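Local coordinates for pyrroline-5-carboxylate reductase catalytic N-terminal domain-containing protein (Sinorhizobium meliloti, PDB 4HUJ), which is of unknown function but probably binds a dinucleotide cofactor of the NAD(P) type and may act as an oxidoreductase, at residues I34-A39 against D65-S70; L130-V135 against A142-A147; L169-N174 against E184-L189. One frame throughout, in Å; residues are numbered along the deposited sequence.

Contact 1 of 3, residues I34-A39 against D65-S70; sequences IGSALA and DRFGAS
The ring of Phe-67 is wedged between the backbone end of Ala-39 on one face and its own neighbour, Arg-66, on the other. On the helix side, the carbonyl group of Ala-39 stands over the ring, its C atom 4.2 Å above the plane and displaced toward the rim, while the methyl group comes in beside it, Ala-39 CB lying 3.8 Å from Phe-67 CD2. Arg-66 CB occupies the opposite face, centred 3.7 Å above it. The arginine chain then runs on past the ring and bends at chi3 (74°), which brings the flat guanidinium group across the far end of the phenyl, so that Phe-67 CZ sits 3.6 Å above the middle of the guanidinium plane.

Ser-36 approaches from the rim. With its hydroxyl swung opposite the backbone N (chi1 -179°), OG lies close to the plane of the ring, 3.8 Å from Phe-67 CE2, and also comes within 3.5 Å of Arg-66 NH1, a loose polar approach made at a slant to the guanidinium group. Arg-66 also makes a long, weak ion pair with Glu-40, one residue past Ala-39 on helix 32-44, and Phe-67 packs on Glu-40 and Thr-43. Replacing Phe-67 with an alanine would probably open a gap between helices 32-44 and 61-67, leaving the Ala-39 methyl and the Arg-66 chain without the surface they both rest on.

Three residues after Phe-67, the backbone of Ser-70 hydrogen-bonds with that of Ala-49. The contact thus ties together two successive helices of a Rossmann-type dinucleotide-binding fold, the first of them following strand 26-30 and containing Gly-35 of a GxGxxG sequence pattern, consistent with cofactor binding at that helix start.

Contact 2 of 3, residues L130-V135 against A142-A147; sequences LSTEIV and AKVVKA
Thr-132 OG1 is gripped by two groups: Lys-146 NZ donates a hydrogen bond to it at 3.0 Å, and Asp-111 OD2 on strand 108-111 hydrogen-bonds to the same hydroxyl. All three residues belong to one beta-alpha-beta unit, strand 108-111, helix 131-138 and strand 143-147, in which the helix segment 131-135 runs back against strand 143-147 at 149° with the axes 9.3 Å apart.

The lysine reaches the helix by stretching its chain past the threonine. It is extended as far as CE and turns only at chi4 (70°), which swings NZ in toward the hydroxyl after CG and CD have passed alongside OG1. NZ has a second partner in a water that accepts from it at 3.1 Å and also accepts from Thr-132 N. The ammonium group is therefore linked both to a side chain and, through the water, to a backbone N-H in the first turn of the helix; two bonds, an acute angle apart at NZ, hold it in this buried place.

Next to this polar cluster the contact is apolar. The other branch of the threonine, CG2, meets Val-144 CG1 at 3.5 Å, where the two side chains pass alongside, pointing opposite ways. One residue thus divides its branches, hydroxyl to Lys-146 and Asp-111, methyl to Val-144.

The helix start is held by Glu-133, which folds back to its N-cap, giving one half of a capping box: Leu-130 N donates to Glu-133 OE1 at 3.1 Å, coming from 36° out of the carboxylate plane.

Contact 3 of 3, residues L169-N174 against E184-L189; sequences LFLSGN and ELISSL
No ring or planar side chain takes part where Ile-186 meets Leu-169 and Leu-171, for only aliphatic branches touch; the aromatic Phe-170 between the two leucines leaves the strand in the other direction. Ile-186 carries the helix side of the contact, and its two branches part company. CG2, set opposite the backbone N, packs on the leucine nearer the start of the strand, 4.0 Å from Leu-169 CB, with Leu-169 CD1 a little farther off at 4.2 Å. The longer branch, nearly straight at chi2 (166°), carries CD1 to 4.1 Å from Leu-171 CD2. Both leucines cross obliquely over the isoleucine, so the contacts are made by methyl and methylene groups at ordinary van der Waals spacing.

Within the helix, Glu-184 O accepts from both Ser-188 N and Ser-188 OG, which come from opposite faces of the carbonyl plane; the hydroxyl, at 3.0 Å from that O, is tilted 33° out of it.

Pro-193 and Phe-191 also pack on Ile-186, with Val-145 and Ala-147 of strand 143-147 flanking Leu-171. Helix 176-188 thereby packs on strand 166-173 within a beta-alpha-beta unit closed by strand 192-195, and Leu-185 and Leu-189 touch Phe-42 of helix 32-44.

How the contacts relate
The contacts follow one another along the chain without overlap, from contact 1 through contact 2 to contact 3. Contacts 2 and 3, with centres 14 Å apart, meet directly because strands 143-147 and 166-173 are antiparallel neighbours in one mixed sheet: Lys-146 N lies 2.7 Å from Ser-172 O, a probable hydrogen bond, and Ala-147 CB packs on Leu-171 CB. Contact 1 stands apart, its centre 24 Å from that of contact 2 across the chain's middle and 19 Å from that of contact 3. It joins two helices of the early, Rossmann-type part, so one sheet carries both this presumed cofactor-binding part and the later strands of contacts 2 and 3.

Contact 1 of 3, residues I34-A39 against D65-S70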
ATOM      1  N   ILE A  34       3.905  -1.814  -9.525  1.00 16.75           N
ATOM      2  CA  ILE A  34       2.976  -1.788  -8.390  1.00 17.25           C
ATOM      3  C   ILE A  34       2.317  -0.412  -8.198  1.00 16.99           C
ATOM      4  O   ILE A  34       1.117  -0.326  -7.917  1.00 17.39           O
ATOM      5  CB  ILE A  34       3.630  -2.323  -7.075  1.00 17.04           C
ATOM      6  CG1 ILE A  34       2.552  -2.710  -6.049  1.00 18.46           C
ATOM      7  CG2 ILE A  34       4.658  -1.347  -6.499  1.00 18.19           C
ATOM      8  CD1 ILE A  34       1.913  -4.058  -6.341  1.00 18.01           C
ATOM      9  N   GLY A  35       3.100   0.650  -8.367  1.00 17.08           N
ATOM     10  CA  GLY A  35       2.579   2.017  -8.310  1.00 16.88           C
ATOM     11  C   GLY A  35       1.527   2.239  -9.382  1.00 16.88           C
ATOM     12  O   GLY A  35       0.478   2.825  -9.121  1.00 16.71           O
ATOM     13  N   SER A  36       1.814   1.758 -10.589  1.00 17.03           N
ATOM     14  CA  SER A  36       0.877   1.839 -11.708  1.00 17.10           C
ATOM     15  C   SER A  36      -0.369   0.973 -11.485  1.00 16.74           C
ATOM     16  O   SER A  36      -1.480   1.383 -11.833  1.00 16.63           O
ATOM     17  CB  SER A  36       1.574   1.462 -13.017  1.00 17.76           C
ATOM     18  OG  SER A  36       0.676   1.554 -14.112  1.00 19.91           O
ATOM     19  N   ALA A  37      -0.186  -0.214 -10.900  1.00 15.82           N
ATOM     20  CA  ALA A  37      -1.310  -1.114 -10.588  1.00 15.53           C
ATOM     21  C   ALA A  37      -2.306  -0.465  -9.628  1.00 15.52           C
ATOM     22  O   ALA A  37      -3.528  -0.537  -9.823  1.00 15.07           O
ATOM     23  CB  ALA A  37      -0.799  -2.430 -10.002  1.00 15.36           C
ATOM     24  N   LEU A  38      -1.773   0.155  -8.583  1.00 15.64           N
ATOM     25  CA  LEU A  38      -2.595   0.876  -7.621  1.00 15.59           C
ATOM     26  C   LEU A  38      -3.319   2.047  -8.282  1.00 15.67           C
ATOM     27  O   LEU A  38      -4.514   2.223  -8.082  1.00 16.01           O
ATOM     28  CB  LEU A  38      -1.755   1.345  -6.431  1.00 15.62           C
ATOM     29  CG  LEU A  38      -1.393   0.246  -5.426  1.00 15.11           C
ATOM     30  CD1 LEU A  38      -0.299   0.728  -4.479  1.00 15.87           C
ATOM     31  CD2 LEU A  38      -2.644  -0.218  -4.656  1.00 14.71           C
ATOM     32  N   ALA A  39      -2.598   2.832  -9.081  1.00 15.95           N
ATOM     33  CA  ALA A  39      -3.214   3.945  -9.810  1.00 15.89           C
ATOM     34  C   ALA A  39      -4.372   3.451 -10.684  1.00 16.00           C
ATOM     35  O   ALA A  39      -5.438   4.073 -10.716  1.00 15.91           O
ATOM     36  CB  ALA A  39      -2.173   4.679 -10.649  1.00 15.89           C
ATOM     37  N   ASP A  65      -0.459  10.082 -17.752  1.00 34.23           N
ATOM     38  CA  ASP A  65      -1.034   9.906 -19.090  1.00 34.25           C
ATOM     39  C   ASP A  65      -2.201   8.914 -19.123  1.00 33.97           C
ATOM     40  O   ASP A  65      -3.200   9.150 -19.807  1.00 34.03           O
ATOM     41  CB  ASP A  65       0.047   9.487 -20.098  1.00 34.63           C
ATOM     42  CG  ASP A  65       1.071  10.590 -20.368  1.00 35.38           C
ATOM     43  OD1 ASP A  65       0.926  11.718 -19.836  1.00 35.90           O
ATOM     44  OD2 ASP A  65       2.034  10.318 -21.118  1.00 37.01           O
ATOM     45  N   ARG A  66      -2.076   7.815 -18.378  1.00 33.36           N
ATOM     46  CA  ARG A  66      -3.098   6.768 -18.367  1.00 32.97           C
ATOM     47  C   ARG A  66      -4.222   7.015 -17.353  1.00 32.41           C
ATOM     48  O   ARG A  66      -5.383   6.717 -17.635  1.00 32.35           O
ATOM     49  CB  ARG A  66      -2.467   5.390 -18.117  1.00 33.10           C
ATOM     50  CG  ARG A  66      -1.500   4.915 -19.200  1.00 34.27           C
ATOM     51  CD  ARG A  66      -0.832   3.596 -18.814  1.00 35.54           C
ATOM     52  NE  ARG A  66      -1.743   2.457 -18.928  1.00 36.75           N
ATOM     53  CZ  ARG A  66      -1.647   1.331 -18.220  1.00 37.31           C
ATOM     54  NH1 ARG A  66      -0.680   1.178 -17.321  1.00 37.18           N
ATOM     55  NH2 ARG A  66      -2.529   0.356 -18.404  1.00 37.02           N
ATOM     56  N   PHE A  67      -3.879   7.558 -16.184  1.00 31.70           N
ATOM     57  CA  PHE A  67      -4.815   7.601 -15.049  1.00 31.03           C
ATOM     58  C   PHE A  67      -5.032   8.984 -14.421  1.00 31.00           C
ATOM     59  O   PHE A  67      -5.581   9.090 -13.319  1.00 30.73           O
ATOM     60  CB  PHE A  67      -4.370   6.601 -13.971  1.00 30.93           C
ATOM     61  CG  PHE A  67      -4.103   5.216 -14.499  1.00 30.03           C
ATOM     62  CD1 PHE A  67      -5.127   4.463 -15.072  1.00 29.52           C
ATOM     63  CD2 PHE A  67      -2.826   4.668 -14.428  1.00 29.69           C
ATOM     64  CE1 PHE A  67      -4.882   3.184 -15.568  1.00 29.40           C
ATOM     65  CE2 PHE A  67      -2.572   3.390 -14.919  1.00 29.27           C
ATOM     66  CZ  PHE A  67      -3.603   2.648 -15.492  1.00 29.18           C
ATOM     67  N   GLY A  68      -4.630  10.036 -15.131  1.00 30.72           N
ATOM     68  CA  GLY A  68      -4.680  11.407 -14.610  1.00 30.49           C
ATOM     69  C   GLY A  68      -6.051  11.936 -14.220  1.00 30.21           C
ATOM     70  O   GLY A  68      -6.153  12.938 -13.513  1.00 30.31           O
ATOM     71  N   ALA A  69      -7.103  11.257 -14.676  1.00 29.86           N
ATOM     72  CA  ALA A  69      -8.477  11.639 -14.354  1.00 29.46           C
ATOM     73  C   ALA A  69      -8.836  11.337 -12.901  1.00 29.06           C
ATOM     74  O   ALA A  69      -9.781  11.909 -12.356  1.00 29.19           O
ATOM     75  CB  ALA A  69      -9.460  10.952 -15.303  1.00 29.46           C
ATOM     76  N   SER A  70      -8.077  10.444 -12.271  1.00 28.40           N
ATOM     77  CA  SER A  70      -8.370  10.037 -10.901  1.00 27.84           C
ATOM     78  C   SER A  70      -7.136  10.044 -10.003  1.00 26.94           C
ATOM     79  O   SER A  70      -7.255  10.040  -8.773  1.00 26.79           O
ATOM     80  CB  SER A  70      -9.045   8.664 -10.890  1.00 28.13           C
ATOM     81  OG  SER A  70      -9.392   8.276  -9.573  1.00 29.65           O
TER

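Contact 2 of 3, residues L130-V135 against A142-A147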
ATOM      1  N   LEU A 130       9.679  -8.671  12.468  1.00 16.50           N
ATOM      2  CA  LEU A 130       8.802  -8.551  11.305  1.00 15.07           C
ATOM      3  C   LEU A 130       9.113  -7.268  10.540  1.00 13.99           C
ATOM      4  O   LEU A 130       9.348  -6.224  11.139  1.00 13.40           O
ATOM      5  CB  LEU A 130       7.335  -8.590  11.742  1.00 15.01           C
ATOM      6  CG  LEU A 130       6.956  -9.812  12.588  1.00 15.49           C
ATOM      7  CD1 LEU A 130       5.505  -9.722  13.042  1.00 16.97           C
ATOM      8  CD2 LEU A 130       7.220 -11.119  11.840  1.00 16.78           C
ATOM      9  N   SER A 131       9.113  -7.341   9.211  1.00 12.85           N
ATOM     10  CA  SER A 131       9.468  -6.172   8.407  1.00 12.59           C
ATOM     11  C   SER A 131       8.543  -4.982   8.670  1.00 12.35           C
ATOM     12  O   SER A 131       9.000  -3.841   8.721  1.00 12.30           O
ATOM     13  CB  SER A 131       9.507  -6.512   6.915  1.00 12.43           C
ATOM     14  OG  SER A 131       8.263  -7.020   6.474  1.00 12.12           O
ATOM     15  N   THR A 132       7.252  -5.248   8.848  1.00 12.10           N
ATOM     16  CA  THR A 132       6.282  -4.171   9.059  1.00 12.36           C
ATOM     17  C   THR A 132       6.431  -3.535  10.451  1.00 12.95           C
ATOM     18  O   THR A 132       6.104  -2.355  10.635  1.00 13.60           O
ATOM     19  CB  THR A 132       4.838  -4.643   8.781  1.00 12.10           C
ATOM     20  OG1 THR A 132       4.762  -5.120   7.433  1.00 12.08           O
ATOM     21  CG2 THR A 132       3.847  -3.500   8.942  1.00 11.80           C
ATOM     22  N   GLU A 133       6.936  -4.305  11.413  1.00 13.43           N
ATOM     23  CA  GLU A 133       7.291  -3.765  12.740  1.00 14.61           C
ATOM     24  C   GLU A 133       8.460  -2.785  12.637  1.00 14.52           C
ATOM     25  O   GLU A 133       8.458  -1.742  13.300  1.00 14.24           O
ATOM     26  CB  GLU A 133       7.653  -4.882  13.726  1.00 15.15           C
ATOM     27  CG  GLU A 133       6.504  -5.788  14.159  1.00 18.31           C
ATOM     28  CD  GLU A 133       6.967  -6.959  15.044  1.00 22.95           C
ATOM     29  OE1 GLU A 133       8.124  -7.450  14.896  1.00 24.50           O
ATOM     30  OE2 GLU A 133       6.163  -7.396  15.895  1.00 25.59           O
ATOM     31  N   ILE A 134       9.455  -3.133  11.816  1.00 14.79           N
ATOM     32  CA  ILE A 134      10.596  -2.250  11.536  1.00 15.11           C
ATOM     33  C   ILE A 134      10.121  -0.967  10.850  1.00 15.07           C
ATOM     34  O   ILE A 134      10.471   0.137  11.274  1.00 15.61           O
ATOM     35  CB  ILE A 134      11.701  -2.960  10.697  1.00 15.32           C
ATOM     36  CG1 ILE A 134      12.325  -4.106  11.510  1.00 15.47           C
ATOM     37  CG2 ILE A 134      12.776  -1.955  10.240  1.00 15.46           C
ATOM     38  CD1 ILE A 134      13.203  -5.062  10.716  1.00 17.62           C
ATOM     39  N   VAL A 135       9.306  -1.113   9.809  1.00 15.08           N
ATOM     40  CA  VAL A 135       8.711   0.050   9.133  1.00 15.28           C
ATOM     41  C   VAL A 135       7.929   0.924  10.133  1.00 15.87           C
ATOM     42  O   VAL A 135       8.027   2.153  10.094  1.00 16.01           O
ATOM     43  CB  VAL A 135       7.825  -0.380   7.927  1.00 15.25           C
ATOM     44  CG1 VAL A 135       7.035   0.799   7.359  1.00 15.50           C
ATOM     45  CG2 VAL A 135       8.692  -1.009   6.834  1.00 14.66           C
ATOM     46  N   ALA A 142       2.206   7.056  13.562  1.00 19.58           N
ATOM     47  CA  ALA A 142       1.338   6.505  12.522  1.00 18.36           C
ATOM     48  C   ALA A 142       0.721   5.188  12.967  1.00 17.61           C
ATOM     49  O   ALA A 142       1.343   4.420  13.705  1.00 18.07           O
ATOM     50  CB  ALA A 142       2.113   6.300  11.226  1.00 18.70           C
ATOM     51  N   LYS A 143      -0.509   4.939  12.529  1.00 16.53           N
ATOM     52  CA  LYS A 143      -1.110   3.618  12.662  1.00 15.42           C
ATOM     53  C   LYS A 143      -0.787   2.856  11.372  1.00 14.64           C
ATOM     54  O   LYS A 143      -1.171   3.280  10.284  1.00 14.44           O
ATOM     55  CB  LYS A 143      -2.617   3.723  12.897  1.00 15.98           C
ATOM     56  CG  LYS A 143      -2.988   4.205  14.305  1.00 16.92           C
ATOM     57  CD  LYS A 143      -4.492   4.414  14.461  1.00 20.42           C
ATOM     58  CE  LYS A 143      -4.802   4.987  15.836  1.00 23.18           C
ATOM     59  NZ  LYS A 143      -6.240   5.372  16.006  1.00 24.53           N
ATOM     60  N   VAL A 144      -0.048   1.757  11.502  1.00 13.71           N
ATOM     61  CA  VAL A 144       0.438   1.011  10.336  1.00 12.80           C
ATOM     62  C   VAL A 144      -0.443  -0.198  10.034  1.00 12.06           C
ATOM     63  O   VAL A 144      -0.813  -0.948  10.935  1.00 12.49           O
ATOM     64  CB  VAL A 144       1.920   0.575  10.510  1.00 13.02           C
ATOM     65  CG1 VAL A 144       2.393  -0.306   9.339  1.00 13.06           C
ATOM     66  CG2 VAL A 144       2.820   1.807  10.639  1.00 13.71           C
ATOM     67  N   VAL A 145      -0.791  -0.354   8.757  1.00 10.83           N
ATOM     68  CA  VAL A 145      -1.516  -1.530   8.270  1.00 10.15           C
ATOM     69  C   VAL A 145      -0.633  -2.197   7.221  1.00  9.52           C
ATOM     70  O   VAL A 145      -0.082  -1.514   6.364  1.00  9.46           O
ATOM     71  CB  VAL A 145      -2.873  -1.137   7.640  1.00 10.20           C
ATOM     72  CG1 VAL A 145      -3.580  -2.352   7.017  1.00 10.98           C
ATOM     73  CG2 VAL A 145      -3.773  -0.474   8.668  1.00  9.66           C
ATOM     74  N   LYS A 146      -0.501  -3.523   7.294  1.00  9.11           N
ATOM     75  CA  LYS A 146       0.228  -4.289   6.279  1.00  9.16           C
ATOM     76  C   LYS A 146      -0.780  -4.768   5.237  1.00  9.18           C
ATOM     77  O   LYS A 146      -1.688  -5.532   5.554  1.00  9.53           O
ATOM     78  CB  LYS A 146       0.942  -5.487   6.929  1.00  9.01           C
ATOM     79  CG  LYS A 146       1.864  -6.268   5.985  1.00  8.72           C
ATOM     80  CD  LYS A 146       2.481  -7.462   6.697  1.00  9.57           C
ATOM     81  CE  LYS A 146       3.434  -8.225   5.779  1.00 10.86           C
ATOM     82  NZ  LYS A 146       4.657  -7.406   5.516  1.00 10.62           N
ATOM     83  N   ALA A 147      -0.629  -4.294   3.998  1.00  9.55           N
ATOM     84  CA  ALA A 147      -1.545  -4.641   2.910  1.00  9.76           C
ATOM     85  C   ALA A 147      -0.964  -4.269   1.553  1.00 10.09           C
ATOM     86  O   ALA A 147      -0.121  -3.388   1.464  1.00 10.13           O
ATOM     87  CB  ALA A 147      -2.904  -3.951   3.111  1.00 10.10           C
TER
HETATM   88  O   HOH W   1       5.612  -8.008   8.428  1.00 12.32           O

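Contact 3 of 3, residues L169-N174 against E184-L189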
ATOM      1  N   LEU A 169      -7.515  -9.578  -0.974  1.00 11.22           N
ATOM      2  CA  LEU A 169      -6.358  -8.885  -0.411  1.00 11.25           C
ATOM      3  C   LEU A 169      -6.355  -9.069   1.096  1.00 10.81           C
ATOM      4  O   LEU A 169      -7.230  -8.554   1.802  1.00 11.03           O
ATOM      5  CB  LEU A 169      -6.365  -7.393  -0.769  1.00 11.41           C
ATOM      6  CG  LEU A 169      -5.856  -7.015  -2.162  1.00 11.73           C
ATOM      7  CD1 LEU A 169      -6.051  -5.527  -2.417  1.00 12.30           C
ATOM      8  CD2 LEU A 169      -4.387  -7.396  -2.351  1.00 13.89           C
ATOM      9  N   PHE A 170      -5.380  -9.825   1.589  1.00 10.48           N
ATOM     10  CA  PHE A 170      -5.161  -9.939   3.029  1.00 10.40           C
ATOM     11  C   PHE A 170      -4.579  -8.644   3.603  1.00 10.41           C
ATOM     12  O   PHE A 170      -3.814  -7.940   2.941  1.00 11.34           O
ATOM     13  CB  PHE A 170      -4.246 -11.131   3.348  1.00 10.27           C
ATOM     14  CG  PHE A 170      -4.840 -12.461   2.981  1.00 10.36           C
ATOM     15  CD1 PHE A 170      -5.850 -13.024   3.763  1.00 10.60           C
ATOM     16  CD2 PHE A 170      -4.411 -13.144   1.841  1.00 11.56           C
ATOM     17  CE1 PHE A 170      -6.416 -14.255   3.424  1.00 11.44           C
ATOM     18  CE2 PHE A 170      -4.970 -14.381   1.489  1.00 11.89           C
ATOM     19  CZ  PHE A 170      -5.970 -14.940   2.285  1.00 12.34           C
ATOM     20  N   LEU A 171      -4.971  -8.318   4.831  1.00 10.12           N
ATOM     21  CA  LEU A 171      -4.379  -7.185   5.551  1.00 10.03           C
ATOM     22  C   LEU A 171      -4.224  -7.538   7.019  1.00  9.76           C
ATOM     23  O   LEU A 171      -4.811  -8.509   7.495  1.00  9.90           O
ATOM     24  CB  LEU A 171      -5.213  -5.903   5.391  1.00 10.01           C
ATOM     25  CG  LEU A 171      -6.564  -5.841   6.118  1.00  9.99           C
ATOM     26  CD1 LEU A 171      -6.879  -4.417   6.529  1.00 13.29           C
ATOM     27  CD2 LEU A 171      -7.682  -6.411   5.242  1.00 12.47           C
ATOM     28  N   SER A 172      -3.416  -6.756   7.727  1.00  9.78           N
ATOM     29  CA  SER A 172      -3.180  -6.982   9.141  1.00  9.84           C
ATOM     30  C   SER A 172      -2.607  -5.710   9.749  1.00 10.33           C
ATOM     31  O   SER A 172      -2.212  -4.790   9.031  1.00 10.12           O
ATOM     32  CB  SER A 172      -2.226  -8.159   9.367  1.00 10.02           C
ATOM     33  OG  SER A 172      -1.042  -8.022   8.597  1.00  9.80           O
ATOM     34  N   GLY A 173      -2.567  -5.662  11.070  1.00 10.86           N
ATOM     35  CA  GLY A 173      -2.140  -4.451  11.764  1.00 11.82           C
ATOM     36  C   GLY A 173      -2.636  -4.439  13.194  1.00 12.78           C
ATOM     37  O   GLY A 173      -3.619  -5.111  13.532  1.00 12.69           O
ATOM     38  N   ASN A 174      -1.961  -3.657  14.030  1.00 13.54           N
ATOM     39  CA  ASN A 174      -2.219  -3.667  15.469  1.00 14.63           C
ATOM     40  C   ASN A 174      -3.411  -2.822  15.908  1.00 15.44           C
ATOM     41  O   ASN A 174      -3.920  -2.984  17.027  1.00 15.94           O
ATOM     42  CB  ASN A 174      -0.959  -3.250  16.221  1.00 14.43           C
ATOM     43  CG  ASN A 174       0.196  -4.195  15.994  1.00 15.65           C
ATOM     44  OD1 ASN A 174       0.007  -5.373  15.676  1.00 15.86           O
ATOM     45  ND2 ASN A 174       1.411  -3.684  16.147  1.00 17.05           N
ATOM     46  N   GLU A 184     -11.960  -0.903   4.236  1.00 15.34           N
ATOM     47  CA  GLU A 184     -12.932  -0.064   3.526  1.00 16.18           C
ATOM     48  C   GLU A 184     -12.405   0.364   2.158  1.00 15.58           C
ATOM     49  O   GLU A 184     -13.128   0.299   1.162  1.00 15.52           O
ATOM     50  CB  GLU A 184     -13.295   1.166   4.368  1.00 16.86           C
ATOM     51  CG  GLU A 184     -14.358   0.902   5.433  1.00 20.89           C
ATOM     52  CD  GLU A 184     -14.480   2.016   6.481  1.00 25.03           C
ATOM     53  OE1 GLU A 184     -14.170   3.191   6.180  1.00 26.85           O
ATOM     54  OE2 GLU A 184     -14.903   1.708   7.619  1.00 27.27           O
ATOM     55  N   LEU A 185     -11.138   0.779   2.113  1.00 14.83           N
ATOM     56  CA  LEU A 185     -10.499   1.155   0.854  1.00 14.43           C
ATOM     57  C   LEU A 185     -10.444  -0.037  -0.088  1.00 14.38           C
ATOM     58  O   LEU A 185     -10.783   0.080  -1.268  1.00 13.99           O
ATOM     59  CB  LEU A 185      -9.082   1.697   1.092  1.00 14.13           C
ATOM     60  CG  LEU A 185      -8.211   1.863  -0.162  1.00 14.37           C
ATOM     61  CD1 LEU A 185      -8.805   2.881  -1.132  1.00 15.15           C
ATOM     62  CD2 LEU A 185      -6.794   2.242   0.211  1.00 14.54           C
ATOM     63  N   ILE A 186     -10.012  -1.180   0.449  1.00 14.27           N
ATOM     64  CA  ILE A 186      -9.878  -2.412  -0.328  1.00 14.56           C
ATOM     65  C   ILE A 186     -11.211  -2.820  -0.959  1.00 14.89           C
ATOM     66  O   ILE A 186     -11.270  -3.142  -2.149  1.00 14.82           O
ATOM     67  CB  ILE A 186      -9.263  -3.548   0.532  1.00 14.55           C
ATOM     68  CG1 ILE A 186      -7.772  -3.261   0.770  1.00 14.66           C
ATOM     69  CG2 ILE A 186      -9.460  -4.916  -0.130  1.00 14.69           C
ATOM     70  CD1 ILE A 186      -7.111  -4.103   1.877  1.00 14.26           C
ATOM     71  N   SER A 187     -12.275  -2.778  -0.157  1.00 15.51           N
ATOM     72  CA  SER A 187     -13.629  -3.088  -0.631  1.00 16.31           C
ATOM     73  C   SER A 187     -14.088  -2.115  -1.707  1.00 16.30           C
ATOM     74  O   SER A 187     -14.691  -2.524  -2.707  1.00 16.41           O
ATOM     75  CB  SER A 187     -14.621  -3.073   0.537  1.00 16.31           C
ATOM     76  OG  SER A 187     -14.444  -4.211   1.360  1.00 19.12           O
ATOM     77  N   SER A 188     -13.786  -0.837  -1.502  1.00 16.85           N
ATOM     78  CA  SER A 188     -14.153   0.217  -2.446  1.00 17.28           C
ATOM     79  C   SER A 188     -13.428   0.073  -3.776  1.00 16.96           C
ATOM     80  O   SER A 188     -13.969   0.424  -4.820  1.00 16.80           O
ATOM     81  CB  SER A 188     -13.892   1.600  -1.849  1.00 17.43           C
ATOM     82  OG  SER A 188     -14.805   1.864  -0.801  1.00 20.40           O
ATOM     83  N   LEU A 189     -12.201  -0.447  -3.724  1.00 16.53           N
ATOM     84  CA  LEU A 189     -11.424  -0.748  -4.924  1.00 16.43           C
ATOM     85  C   LEU A 189     -11.913  -1.998  -5.661  1.00 16.41           C
ATOM     86  O   LEU A 189     -11.428  -2.301  -6.748  1.00 16.83           O
ATOM     87  CB  LEU A 189      -9.935  -0.895  -4.570  1.00 16.03           C
ATOM     88  CG  LEU A 189      -9.176   0.345  -4.087  1.00 15.93           C
ATOM     89  CD1 LEU A 189      -7.798  -0.054  -3.587  1.00 16.46           C
ATOM     90  CD2 LEU A 189      -9.051   1.397  -5.182  1.00 16.14           C
TER